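Long-range contact in alpha-galactosidase (Thermus thermophilus, PDB 6LCJ), which probably hydrolyses terminal alpha-galactosyl linkages in oligosaccharides as a thermostable, hexameric family 36 glycoside hydrolase: residues V404-R409 and G446-F451. Numbering follows the deposited sequence.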
loop_
_atom_site.group_PDB
_atom_site.type_symbol
_atom_site.label_atom_id
_atom_site.label_comp_id
_atom_site.label_asym_id
_atom_site.label_seq_id
_atom_site.Cartn_x
_atom_site.Cartn_y
_atom_site.Cartn_z
ATOM N N VAL E 404 44.687 -3.354 22.269
ATOM C CA VAL E 404 44.954 -4.773 22.465
ATOM C C VAL E 404 44.537 -5.121 23.882
ATOM O O VAL E 404 44.878 -4.400 24.826
ATOM C CB VAL E 404 46.442 -5.102 22.245
ATOM C CG1 VAL E 404 46.669 -6.605 22.253
ATOM C CG2 VAL E 404 46.933 -4.484 20.959
ATOM N N TYR E 405 43.806 -6.213 24.035
ATOM C CA TYR E 405 43.491 -6.712 25.361
ATOM C C TYR E 405 44.549 -7.717 25.786
ATOM O O TYR E 405 45.022 -8.522 24.975
ATOM C CB TYR E 405 42.107 -7.366 25.403
ATOM C CG TYR E 405 40.961 -6.412 25.164
ATOM C CD1 TYR E 405 40.371 -5.716 26.212
ATOM C CD2 TYR E 405 40.465 -6.210 23.879
ATOM C CE1 TYR E 405 39.314 -4.835 25.978
ATOM C CE2 TYR E 405 39.408 -5.343 23.634
ATOM C CZ TYR E 405 38.841 -4.657 24.677
ATOM O OH TYR E 405 37.789 -3.814 24.420
ATOM N N PHE E 406 44.930 -7.646 27.057
ATOM C CA PHE E 406 45.678 -8.697 27.731
ATOM C C PHE E 406 44.943 -9.264 28.930
ATOM O O PHE E 406 45.138 -10.426 29.269
ATOM C CB PHE E 406 47.048 -8.180 28.186
ATOM C CG PHE E 406 47.927 -7.765 27.053
ATOM C CD1 PHE E 406 47.863 -6.468 26.556
ATOM C CD2 PHE E 406 48.791 -8.675 26.464
ATOM C CE1 PHE E 406 48.651 -6.084 25.506
ATOM C CE2 PHE E 406 49.590 -8.302 25.416
ATOM C CZ PHE E 406 49.532 -7.005 24.930
ATOM N N ARG E 407 44.093 -8.478 29.566
ATOM C CA ARG E 407 43.337 -8.977 30.694
ATOM C C ARG E 407 42.387 -10.091 30.271
ATOM O O ARG E 407 41.961 -10.191 29.118
ATOM C CB ARG E 407 42.559 -7.836 31.339
ATOM C CG ARG E 407 41.525 -7.203 30.438
ATOM C CD ARG E 407 40.984 -5.962 31.122
ATOM N NE ARG E 407 39.605 -5.660 30.773
ATOM C CZ ARG E 407 39.236 -4.667 29.972
ATOM N NH1 ARG E 407 40.146 -3.874 29.407
ATOM N NH2 ARG E 407 37.949 -4.469 29.736
ATOM N N THR E 408 42.082 -10.956 31.222
ATOM C CA THR E 408 40.947 -11.839 31.095
ATOM C C THR E 408 39.826 -11.457 32.048
ATOM O O THR E 408 38.698 -11.922 31.873
ATOM C CB THR E 408 41.392 -13.289 31.324
ATOM O OG1 THR E 408 42.331 -13.339 32.403
ATOM C CG2 THR E 408 42.068 -13.825 30.075
ATOM N N ARG E 409 40.097 -10.604 33.029
ATOM C CA ARG E 409 39.044 -10.072 33.878
ATOM C C ARG E 409 38.334 -8.951 33.138
ATOM O O ARG E 409 38.965 -8.167 32.419
ATOM C CB ARG E 409 39.622 -9.566 35.201
ATOM C CG ARG E 409 40.342 -10.682 35.968
ATOM C CD ARG E 409 41.014 -10.229 37.264
ATOM N NE ARG E 409 40.038 -9.905 38.290
ATOM C CZ ARG E 409 40.065 -8.784 39.000
ATOM N NH1 ARG E 409 41.038 -7.911 38.786
ATOM N NH2 ARG E 409 39.130 -8.534 39.914
ATOM N N GLY E 446 53.375 -9.481 32.619
ATOM C CA GLY E 446 54.589 -9.780 31.886
ATOM C C GLY E 446 54.367 -9.765 30.391
ATOM O O GLY E 446 55.214 -9.289 29.633
ATOM N N ARG E 447 53.218 -10.270 29.943
ATOM C CA ARG E 447 52.936 -10.250 28.516
ATOM C C ARG E 447 52.795 -8.828 28.001
ATOM O O ARG E 447 53.297 -8.514 26.918
ATOM C CB ARG E 447 51.695 -11.069 28.212
ATOM C CG ARG E 447 52.065 -12.494 27.919
ATOM C CD ARG E 447 50.875 -13.374 27.845
ATOM N NE ARG E 447 50.093 -13.137 26.644
ATOM C CZ ARG E 447 48.832 -12.737 26.658
ATOM N NH1 ARG E 447 48.215 -12.531 27.823
ATOM N NH2 ARG E 447 48.191 -12.545 25.510
ATOM N N LEU E 448 52.136 -7.954 28.773
ATOM C CA LEU E 448 51.973 -6.566 28.354
ATOM C C LEU E 448 53.322 -5.865 28.220
ATOM O O LEU E 448 53.575 -5.173 27.225
ATOM C CB LEU E 448 51.071 -5.815 29.336
ATOM C CG LEU E 448 50.985 -4.285 29.141
ATOM C CD1 LEU E 448 50.448 -3.898 27.728
ATOM C CD2 LEU E 448 50.182 -3.600 30.257
ATOM N N GLU E 449 54.218 -6.049 29.190
ATOM C CA GLU E 449 55.526 -5.406 29.093
ATOM C C GLU E 449 56.339 -5.939 27.914
ATOM O O GLU E 449 56.977 -5.162 27.199
ATOM C CB GLU E 449 56.302 -5.565 30.400
ATOM C CG GLU E 449 57.588 -4.729 30.455
ATOM C CD GLU E 449 57.410 -3.233 30.070
ATOM O OE1 GLU E 449 56.291 -2.666 30.173
ATOM O OE2 GLU E 449 58.416 -2.610 29.669
ATOM N N ALA E 450 56.345 -7.254 27.692
ATOM C CA ALA E 450 57.062 -7.758 26.526
ATOM C C ALA E 450 56.450 -7.236 25.228
ATOM O O ALA E 450 57.165 -7.015 24.244
ATOM C CB ALA E 450 57.095 -9.285 26.540
ATOM N N PHE E 451 55.138 -7.011 25.213
ATOM C CA PHE E 451 54.482 -6.439 24.037
ATOM C C PHE E 451 54.988 -5.020 23.766
ATOM O O PHE E 451 55.369 -4.685 22.638
ATOM C CB PHE E 451 52.967 -6.472 24.259
ATOM C CG PHE E 451 52.153 -5.693 23.248
ATOM C CD1 PHE E 451 51.947 -6.189 21.960
ATOM C CD2 PHE E 451 51.534 -4.497 23.613
ATOM C CE1 PHE E 451 51.167 -5.500 21.046
ATOM C CE2 PHE E 451 50.736 -3.797 22.704
ATOM C CZ PHE E 451 50.560 -4.300 21.414
#
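Phe-406 packs against Arg-447, Leu-448 and Phe-451 in a buried, apolar loop-on-helix contact that joins the loop between strand 398-400 and helix 415-428 to helix 442-453, which follows the last strand of the TIM barrel. One face of the Phe-406 ring receives the helix backbone itself: Leu-448 CA stands 4.1 Å from the ring centroid, only 7° off the ring normal, a CH-pi contact. CB of Phe-406 points toward the helix, and with CG anti to the carbonyl carbon (chi1 -63°) the ring lies across Leu-448. Leu-448 CD1 is 3.6 Å from Phe-406 CE1. The far end of the Phe-406 ring meets Phe-451 obliquely, Phe-406 CZ lying 3.4 Å from Phe-451 CG. The centroids of these two rings are 5.1 Å apart. Val-404 CG2 adds a further apolar touch, 3.7 Å from Phe-451 CZ. The Arg-447 chain, bent at chi3, turns a face of its guanidinium to Phe-406 CD2, near the rim of the group, the flat groups being inclined by 62°. Outside the pair, helix 415-428 contributes Glu-422 beside Val-404 and Phe-406, while Phe-451 also meets His-426 edge-to-face and Lys-431 in a cation-pi contact. Asp-435 accepts a hydrogen bond from Phe-406 N and forms a salt bridge with Arg-407. Putting an alanine at Phe-406 would probably open a gap between loop and helix, leaving the Phe-451 ring and Leu-448 CD1 without their aromatic partner. No hydrogen bond crosses between the two segments, so their mutual fit rests on shape and dispersion, while polar bonds to neighbouring residues fix the loop backbone.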